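Local coordinates for hypothetical protein PH1897 (Pyrococcus horikoshii, PDB 1VDW) that probably hydrolyses fructose 1,6-bisphosphate, and perhaps inositol monophosphate, as a magnesium-dependent homodimeric phosphatase of the inositol monophosphatase superfamily, at residues 199-210 with 223-231; 21-31 with 92-100. All blocks are in the same frame, centred on the assembly; numbering follows the deposited sequence.

Contact 1: 199-210 with 223-231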
loop_
_atom_site.group_PDB
_atom_site.type_symbol
_atom_site.label_atom_id
_atom_site.label_comp_id
_atom_site.label_asym_id
_atom_site.label_seq_id
_atom_site.Cartn_x
_atom_site.Cartn_y
_atom_site.Cartn_z
ATOM N N PRO A 199 -4.036 -2.966 21.290
ATOM C CA PRO A 199 -3.115 -1.907 21.715
ATOM C C PRO A 199 -1.706 -2.121 21.157
ATOM O O PRO A 199 -0.992 -1.163 20.857
ATOM C CB PRO A 199 -3.159 -2.009 23.238
ATOM C CG PRO A 199 -4.562 -2.467 23.494
ATOM C CD PRO A 199 -4.744 -3.542 22.449
ATOM N N THR A 200 -1.315 -3.382 21.016
ATOM C CA THR A 200 0.002 -3.728 20.492
ATOM C C THR A 200 0.194 -3.263 19.047
ATOM O O THR A 200 1.319 -2.977 18.620
ATOM C CB THR A 200 0.238 -5.252 20.569
ATOM O OG1 THR A 200 -0.889 -5.942 20.011
ATOM C CG2 THR A 200 0.423 -5.686 22.017
ATOM N N ASP A 201 -0.902 -3.183 18.296
ATOM C CA ASP A 201 -0.840 -2.751 16.902
ATOM C C ASP A 201 -0.603 -1.257 16.758
ATOM O O ASP A 201 0.101 -0.810 15.850
ATOM C CB ASP A 201 -2.155 -3.047 16.170
ATOM C CG ASP A 201 -2.435 -4.521 16.016
ATOM O OD1 ASP A 201 -1.503 -5.280 15.680
ATOM O OD2 ASP A 201 -3.608 -4.916 16.206
ATOM N N ILE A 202 -1.188 -0.485 17.665
ATOM C CA ILE A 202 -1.133 0.963 17.568
ATOM C C ILE A 202 -0.273 1.759 18.533
ATOM O O ILE A 202 -0.083 2.953 18.332
ATOM C CB ILE A 202 -2.556 1.551 17.673
ATOM C CG1 ILE A 202 -3.135 1.255 19.060
ATOM C CG2 ILE A 202 -3.452 0.944 16.599
ATOM C CD1 ILE A 202 -4.439 1.971 19.351
ATOM N N ALA A 203 0.248 1.119 19.571
ATOM C CA ALA A 203 1.020 1.845 20.569
ATOM C C ALA A 203 2.096 2.782 20.030
ATOM O O ALA A 203 2.076 3.979 20.304
ATOM C CB ALA A 203 1.626 0.866 21.568
ATOM N N ALA A 204 3.034 2.248 19.259
ATOM C CA ALA A 204 4.105 3.082 18.732
ATOM C C ALA A 204 3.587 4.153 17.779
ATOM O O ALA A 204 4.016 5.304 17.829
ATOM C CB ALA A 204 5.149 2.216 18.032
ATOM N N GLY A 205 2.665 3.769 16.905
ATOM C CA GLY A 205 2.113 4.713 15.952
ATOM C C GLY A 205 1.427 5.877 16.633
ATOM O O GLY A 205 1.523 7.012 16.176
ATOM N N VAL A 206 0.732 5.598 17.731
ATOM C CA VAL A 206 0.040 6.652 18.460
ATOM C C VAL A 206 1.045 7.600 19.112
ATOM O O VAL A 206 0.889 8.820 19.049
ATOM C CB VAL A 206 -0.899 6.059 19.533
ATOM C CG1 VAL A 206 -1.409 7.160 20.456
ATOM C CG2 VAL A 206 -2.074 5.370 18.859
ATOM N N VAL A 207 2.081 7.043 19.731
ATOM C CA VAL A 207 3.096 7.879 20.366
ATOM C C VAL A 207 3.787 8.762 19.330
ATOM O O VAL A 207 3.954 9.965 19.530
ATOM C CB VAL A 207 4.171 7.023 21.079
ATOM C CG1 VAL A 207 5.333 7.905 21.531
ATOM C CG2 VAL A 207 3.565 6.321 22.283
ATOM N N ILE A 208 4.175 8.166 18.210
ATOM C CA ILE A 208 4.861 8.914 17.174
ATOM C C ILE A 208 3.970 9.959 16.509
ATOM O O ILE A 208 4.388 11.103 16.319
ATOM C CB ILE A 208 5.455 7.939 16.135
ATOM C CG1 ILE A 208 6.562 7.119 16.805
ATOM C CG2 ILE A 208 5.992 8.696 14.926
ATOM C CD1 ILE A 208 7.026 5.925 16.004
ATOM N N ALA A 209 2.743 9.580 16.164
ATOM C CA ALA A 209 1.834 10.521 15.529
ATOM C C ALA A 209 1.484 11.667 16.474
ATOM O O ALA A 209 1.459 12.826 16.063
ATOM C CB ALA A 209 0.569 9.800 15.076
ATOM N N ARG A 210 1.229 11.356 17.740
ATOM C CA ARG A 210 0.894 12.402 18.697
ATOM C C ARG A 210 2.013 13.415 18.860
ATOM O O ARG A 210 1.770 14.618 18.824
ATOM C CB ARG A 210 0.551 11.804 20.057
ATOM C CG ARG A 210 -0.876 11.352 20.150
ATOM C CD ARG A 210 -1.175 10.690 21.471
ATOM N NE ARG A 210 -2.615 10.523 21.622
ATOM C CZ ARG A 210 -3.190 9.689 22.478
ATOM N NH1 ARG A 210 -2.448 8.931 23.275
ATOM N NH2 ARG A 210 -4.512 9.608 22.526
ATOM N N ASP A 223 -9.404 11.004 23.816
ATOM C CA ASP A 223 -8.043 10.619 23.470
ATOM C C ASP A 223 -7.832 9.141 23.736
ATOM O O ASP A 223 -8.233 8.621 24.777
ATOM C CB ASP A 223 -7.023 11.429 24.277
ATOM C CG ASP A 223 -6.946 12.871 23.835
ATOM O OD1 ASP A 223 -6.904 13.114 22.612
ATOM O OD2 ASP A 223 -6.918 13.765 24.708
ATOM N N VAL A 224 -7.205 8.464 22.784
ATOM C CA VAL A 224 -6.936 7.043 22.929
ATOM C C VAL A 224 -5.908 6.823 24.031
ATOM O O VAL A 224 -4.913 7.538 24.113
ATOM C CB VAL A 224 -6.399 6.448 21.609
ATOM C CG1 VAL A 224 -5.998 4.991 21.813
ATOM C CG2 VAL A 224 -7.462 6.557 20.531
ATOM N N GLU A 225 -6.168 5.839 24.886
ATOM C CA GLU A 225 -5.256 5.510 25.973
ATOM C C GLU A 225 -4.649 4.142 25.709
ATOM O O GLU A 225 -5.364 3.146 25.618
ATOM C CB GLU A 225 -5.992 5.485 27.315
ATOM C CG GLU A 225 -6.550 6.827 27.753
ATOM C CD GLU A 225 -7.143 6.777 29.148
ATOM O OE1 GLU A 225 -8.060 5.959 29.377
ATOM O OE2 GLU A 225 -6.695 7.557 30.016
ATOM N N ILE A 226 -3.329 4.094 25.579
ATOM C CA ILE A 226 -2.654 2.831 25.331
ATOM C C ILE A 226 -2.585 2.036 26.627
ATOM O O ILE A 226 -1.970 2.472 27.600
ATOM C CB ILE A 226 -1.219 3.050 24.801
ATOM C CG1 ILE A 226 -1.263 3.823 23.480
ATOM C CG2 ILE A 226 -0.523 1.708 24.615
ATOM C CD1 ILE A 226 -2.084 3.151 22.396
ATOM N N THR A 227 -3.230 0.876 26.638
ATOM C CA THR A 227 -3.236 0.018 27.815
ATOM C C THR A 227 -2.286 -1.146 27.581
ATOM O O THR A 227 -1.950 -1.463 26.437
ATOM C CB THR A 227 -4.638 -0.548 28.093
ATOM O OG1 THR A 227 -5.037 -1.387 27.002
ATOM C CG2 THR A 227 -5.646 0.577 28.259
ATOM N N PHE A 228 -1.851 -1.785 28.662
ATOM C CA PHE A 228 -0.938 -2.912 28.546
ATOM C C PHE A 228 -1.703 -4.214 28.364
ATOM O O PHE A 228 -1.552 -5.159 29.140
ATOM C CB PHE A 228 -0.037 -2.995 29.780
ATOM C CG PHE A 228 0.801 -1.769 29.999
ATOM C CD1 PHE A 228 1.407 -1.123 28.925
ATOM C CD2 PHE A 228 0.999 -1.265 31.277
ATOM C CE1 PHE A 228 2.196 0.005 29.123
ATOM C CE2 PHE A 228 1.787 -0.137 31.484
ATOM C CZ PHE A 228 2.386 0.499 30.407
ATOM N N SER A 229 -2.528 -4.249 27.324
ATOM C CA SER A 229 -3.329 -5.420 27.009
ATOM C C SER A 229 -3.066 -5.859 25.574
ATOM O O SER A 229 -2.790 -5.034 24.702
ATOM C CB SER A 229 -4.816 -5.105 27.183
ATOM O OG SER A 229 -5.617 -6.200 26.778
ATOM N N ALA A 230 -3.151 -7.162 25.335
ATOM C CA ALA A 230 -2.931 -7.705 24.002
ATOM C C ALA A 230 -4.233 -8.274 23.454
ATOM O O ALA A 230 -4.268 -8.812 22.349
ATOM C CB ALA A 230 -1.865 -8.793 24.053
ATOM N N THR A 231 -5.305 -8.139 24.232
ATOM C CA THR A 231 -6.613 -8.656 23.840
ATOM C C THR A 231 -7.674 -7.571 23.644
ATOM O O THR A 231 -8.649 -7.772 22.920
ATOM C CB THR A 231 -7.135 -9.658 24.885
ATOM O OG1 THR A 231 -7.224 -9.016 26.162
ATOM C CG2 THR A 231 -6.198 -10.851 24.988
HETATM O O HOH W 1 -4.610 12.713 20.973
HETATM O O HOH W 2 -2.133 6.603 25.489
#
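Arg210 reaches from helix 199-211 of this inositol monophosphatase fold and closes the fork of its guanidinium on the backbone of 223-231, the irregular connection from strand 215-217 to strand 234-239. NH1 and NH2 both donate to Val224 O, an end-on grip on one atom; the shorter bond, NH2 to Val224 O at 2.6 Å, lies in the carbonyl plane on a lone pair. With CG anti to the carbonyl carbon (chi1 -84°) and the chain extended to NE, the group spans the distance to the loop while Val206 CG1 lies against one guanidinium face. NH2 also bonds to Val216 O. A leucine here, with no N-H to offer, would probably leave Val224 O and Val216 O short of a donor and the loop freer to shift.

Further along, branched aliphatic residues suit this apolar packing. In the conformer given, Ile226 lays CD1 obliquely across Ile202 CG1 (4.0 Å) and sets CG2 on Ala203 CB (3.8 Å), whose small methyl lets the loop come close to the helix. Ile202 CD1 meets Val224 CG1 tip to tip. Pro199, with no N-H to donate, suits the first turn, where an N-H would lack a helical acceptor, and turns its ring to the loop, CD 3.3 Å from Ser229 O. A water accepts from Arg210 NE at 3.0 Å and donates to Asp223 OD1 at 2.8 Å.

Contact 2: 21-31 with 92-100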
loop_
_atom_site.group_PDB
_atom_site.type_symbol
_atom_site.label_atom_id
_atom_site.label_comp_id
_atom_site.label_asym_id
_atom_site.label_seq_id
_atom_site.Cartn_x
_atom_site.Cartn_y
_atom_site.Cartn_z
ATOM N N ILE A 21 14.722 -11.776 9.108
ATOM C CA ILE A 21 13.428 -11.654 8.455
ATOM C C ILE A 21 13.457 -11.277 6.977
ATOM O O ILE A 21 12.806 -11.929 6.164
ATOM C CB ILE A 21 12.528 -10.633 9.197
ATOM C CG1 ILE A 21 12.332 -11.063 10.654
ATOM C CG2 ILE A 21 11.185 -10.518 8.491
ATOM C CD1 ILE A 21 11.633 -12.398 10.820
ATOM N N MET A 22 14.200 -10.240 6.609
ATOM C CA MET A 22 14.210 -9.835 5.206
ATOM C C MET A 22 14.612 -10.916 4.199
ATOM O O MET A 22 14.106 -10.927 3.075
ATOM C CB MET A 22 15.063 -8.580 5.005
ATOM C CG MET A 22 14.406 -7.295 5.525
ATOM S SD MET A 22 12.713 -7.016 4.901
ATOM C CE MET A 22 13.042 -6.566 3.219
ATOM N N PRO A 23 15.522 -11.833 4.571
ATOM C CA PRO A 23 15.868 -12.852 3.575
ATOM C C PRO A 23 14.654 -13.716 3.240
ATOM O O PRO A 23 14.642 -14.438 2.243
ATOM C CB PRO A 23 16.968 -13.651 4.268
ATOM C CG PRO A 23 17.635 -12.623 5.128
ATOM C CD PRO A 23 16.448 -11.891 5.717
ATOM N N LEU A 24 13.629 -13.634 4.083
ATOM C CA LEU A 24 12.410 -14.406 3.890
ATOM C C LEU A 24 11.424 -13.724 2.944
ATOM O O LEU A 24 10.467 -14.349 2.487
ATOM C CB LEU A 24 11.734 -14.673 5.239
ATOM C CG LEU A 24 12.501 -15.550 6.236
ATOM C CD1 LEU A 24 11.706 -15.665 7.527
ATOM C CD2 LEU A 24 12.743 -16.929 5.634
ATOM N N PHE A 25 11.648 -12.442 2.659
ATOM C CA PHE A 25 10.764 -11.705 1.758
ATOM C C PHE A 25 10.976 -12.259 0.351
ATOM O O PHE A 25 12.070 -12.166 -0.210
ATOM C CB PHE A 25 11.082 -10.205 1.801
ATOM C CG PHE A 25 10.069 -9.339 1.087
ATOM C CD1 PHE A 25 8.728 -9.360 1.450
ATOM C CD2 PHE A 25 10.467 -8.489 0.062
ATOM C CE1 PHE A 25 7.794 -8.545 0.806
ATOM C CE2 PHE A 25 9.543 -7.669 -0.592
ATOM C CZ PHE A 25 8.204 -7.698 -0.218
ATOM N N GLY A 26 9.924 -12.845 -0.208
ATOM C CA GLY A 26 10.020 -13.433 -1.530
ATOM C C GLY A 26 10.318 -14.920 -1.444
ATOM O O GLY A 26 10.344 -15.615 -2.460
ATOM N N ASN A 27 10.546 -15.406 -0.227
ATOM C CA ASN A 27 10.846 -16.819 0.012
ATOM C C ASN A 27 9.589 -17.557 0.475
ATOM O O ASN A 27 9.009 -17.220 1.505
ATOM C CB ASN A 27 11.928 -16.953 1.087
ATOM C CG ASN A 27 12.407 -18.384 1.263
ATOM O OD1 ASN A 27 11.629 -19.332 1.163
ATOM N ND2 ASN A 27 13.694 -18.544 1.546
ATOM N N PRO A 28 9.164 -18.586 -0.272
ATOM C CA PRO A 28 7.971 -19.371 0.067
ATOM C C PRO A 28 7.945 -19.919 1.497
ATOM O O PRO A 28 6.876 -20.060 2.093
ATOM C CB PRO A 28 7.988 -20.481 -0.981
ATOM C CG PRO A 28 8.575 -19.791 -2.170
ATOM C CD PRO A 28 9.731 -19.034 -1.557
ATOM N N LYS A 29 9.117 -20.226 2.042
ATOM C CA LYS A 29 9.215 -20.762 3.398
ATOM C C LYS A 29 8.556 -19.853 4.430
ATOM O O LYS A 29 8.006 -20.324 5.426
ATOM C CB LYS A 29 10.683 -20.968 3.783
ATOM C CG LYS A 29 11.422 -21.990 2.938
ATOM C CD LYS A 29 12.859 -22.137 3.414
ATOM C CE LYS A 29 13.622 -23.167 2.594
ATOM N NZ LYS A 29 15.036 -23.291 3.047
ATOM N N ALA A 30 8.616 -18.550 4.185
ATOM C CA ALA A 30 8.045 -17.565 5.097
ATOM C C ALA A 30 6.541 -17.713 5.314
ATOM O O ALA A 30 6.029 -17.398 6.390
ATOM C CB ALA A 30 8.356 -16.158 4.592
ATOM N N SER A 31 5.834 -18.201 4.300
ATOM C CA SER A 31 4.384 -18.348 4.376
ATOM C C SER A 31 3.873 -19.633 5.017
ATOM O O SER A 31 2.673 -19.775 5.251
ATOM C CB SER A 31 3.780 -18.224 2.977
ATOM O OG SER A 31 4.233 -19.273 2.140
ATOM N N PHE A 92 3.654 -9.140 3.865
ATOM C CA PHE A 92 4.992 -9.696 3.767
ATOM C C PHE A 92 5.035 -11.011 2.991
ATOM O O PHE A 92 5.821 -11.154 2.061
ATOM C CB PHE A 92 5.566 -9.927 5.165
ATOM C CG PHE A 92 7.014 -10.334 5.161
ATOM C CD1 PHE A 92 8.009 -9.396 5.387
ATOM C CD2 PHE A 92 7.379 -11.655 4.908
ATOM C CE1 PHE A 92 9.353 -9.761 5.363
ATOM C CE2 PHE A 92 8.717 -12.033 4.880
ATOM C CZ PHE A 92 9.706 -11.085 5.109
ATOM N N ILE A 93 4.186 -11.962 3.364
ATOM C CA ILE A 93 4.212 -13.255 2.693
ATOM C C ILE A 93 3.693 -13.219 1.263
ATOM O O ILE A 93 3.882 -14.170 0.511
ATOM C CB ILE A 93 3.459 -14.343 3.504
ATOM C CG1 ILE A 93 1.978 -14.000 3.631
ATOM C CG2 ILE A 93 4.083 -14.474 4.892
ATOM C CD1 ILE A 93 1.155 -15.096 4.289
ATOM N N ASN A 94 3.051 -12.118 0.882
ATOM C CA ASN A 94 2.543 -11.984 -0.474
ATOM C C ASN A 94 3.335 -10.971 -1.286
ATOM O O ASN A 94 2.905 -10.553 -2.358
ATOM C CB ASN A 94 1.060 -11.636 -0.439
ATOM C CG ASN A 94 0.206 -12.853 -0.168
ATOM O OD1 ASN A 94 -0.059 -13.648 -1.073
ATOM N ND2 ASN A 94 -0.202 -13.028 1.083
ATOM N N GLY A 95 4.501 -10.594 -0.773
ATOM C CA GLY A 95 5.361 -9.656 -1.474
ATOM C C GLY A 95 4.847 -8.235 -1.584
ATOM O O GLY A 95 5.297 -7.488 -2.456
ATOM N N ILE A 96 3.909 -7.858 -0.720
ATOM C CA ILE A 96 3.348 -6.507 -0.727
ATOM C C ILE A 96 4.258 -5.699 0.204
ATOM O O ILE A 96 4.360 -5.996 1.394
ATOM C CB ILE A 96 1.900 -6.543 -0.234
ATOM C CG1 ILE A 96 1.078 -7.464 -1.147
ATOM C CG2 ILE A 96 1.322 -5.136 -0.205
ATOM C CD1 ILE A 96 -0.377 -7.607 -0.758
ATOM N N PRO A 97 4.921 -4.653 -0.326
ATOM C CA PRO A 97 5.851 -3.811 0.433
ATOM C C PRO A 97 5.327 -2.870 1.498
ATOM O O PRO A 97 5.697 -1.695 1.530
ATOM C CB PRO A 97 6.613 -3.085 -0.667
ATOM C CG PRO A 97 5.539 -2.824 -1.663
ATOM C CD PRO A 97 4.774 -4.143 -1.706
ATOM N N PHE A 98 4.484 -3.395 2.379
ATOM C CA PHE A 98 3.933 -2.627 3.484
ATOM C C PHE A 98 3.959 -3.489 4.737
ATOM O O PHE A 98 3.041 -4.257 4.986
ATOM C CB PHE A 98 2.488 -2.193 3.207
ATOM C CG PHE A 98 2.369 -1.101 2.192
ATOM C CD1 PHE A 98 2.940 0.149 2.417
ATOM C CD2 PHE A 98 1.711 -1.330 0.994
ATOM C CE1 PHE A 98 2.859 1.151 1.453
ATOM C CE2 PHE A 98 1.625 -0.335 0.025
ATOM C CZ PHE A 98 2.203 0.906 0.257
ATOM N N PHE A 99 5.040 -3.383 5.502
ATOM C CA PHE A 99 5.174 -4.118 6.756
ATOM C C PHE A 99 6.182 -3.376 7.621
ATOM O O PHE A 99 6.972 -2.583 7.113
ATOM C CB PHE A 99 5.569 -5.586 6.518
ATOM C CG PHE A 99 6.759 -5.772 5.633
ATOM C CD1 PHE A 99 8.050 -5.724 6.153
ATOM C CD2 PHE A 99 6.594 -6.025 4.276
ATOM C CE1 PHE A 99 9.155 -5.930 5.330
ATOM C CE2 PHE A 99 7.695 -6.231 3.449
ATOM C CZ PHE A 99 8.974 -6.184 3.978
ATOM N N ALA A 100 6.149 -3.625 8.927
ATOM C CA ALA A 100 7.024 -2.901 9.833
ATOM C C ALA A 100 7.155 -3.563 11.184
ATOM O O ALA A 100 6.441 -4.513 11.499
ATOM C CB ALA A 100 6.471 -1.495 10.035
HETATM O O HOH W 3 7.428 -12.989 0.734
HETATM O O HOH W 4 6.827 -15.619 1.341
#
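Phe25 and Phe92 both carry CG anti to the backbone N (chi1 near 180° in both), which swings each ring out between the segments, while the chi1 of Phe99, 51°, tucks its CG between backbone N and carbonyl carbon and directs its ring at the other two. The three rings form an aromatic cluster. Phe25 presents its edge to the face of Phe92, with CD1 over the ring centre and the planes at 60°, a T-shaped pair whose centroids lie 5.2 Å apart. Phe99 CE2 comes to 3.5 Å from Phe25 CE1, the two ring planes inclined to each other. Flat, wide side chains suit this place because one ring can offer a face to one neighbour and an edge to another.

Aliphatic and sulfur-bearing side chains surround the rings. Met22, its chain bent at chi2 and chi3, brings SD to the edge of Phe99, 3.7 Å from CE1, a Met-aromatic contact made by a flexible, polarisable side chain. Ile21 CG2 meets Phe92 CE1 at 3.7 Å, and the short Ala30 lets its methyl approach the same ring at the edge. Gly95 CA lies 3.5 Å from Phe25 CE1; its positive phi is one that glycine adopts easily. Polar links between the segments run through water: one molecule accepts from Gly26 N at 2.7 Å and donates to Phe92 O at 2.8 Å.

Gly95 O and Asn94 O accept hydrogen bonds from Arg123 and Arg184 of the second subunit, placing this loop at the dimer interface. Gly95 is the C-prime residue of a Schellman motif that ends helix 89-93, and the aromatic cluster packs this helix end against the turn that follows helix 3-20.

How the contacts relate
The two contacts stand well apart, their centres 25 Å from each other and their nearest atoms about 9 Å. Contact 1 contains Asp201, a predicted ligand of the catalytic magnesium, and the side chain of Thr200 lies about 4 Å from that of Glu68 and about 5 Å from that of Asp84, both also predicted to bind it. Contact 2 comes near two further predicted magnesium-binding residues through Phe99, whose side chain is about 4 Å from that of Leu86 and about 6 Å from that of Asp87. Strand 100-107 continues from contact 2, and its Ala104 and Phe106 touch Ala203 and Ile226 of contact 1. The second subunit touches contact 2 but not contact 1.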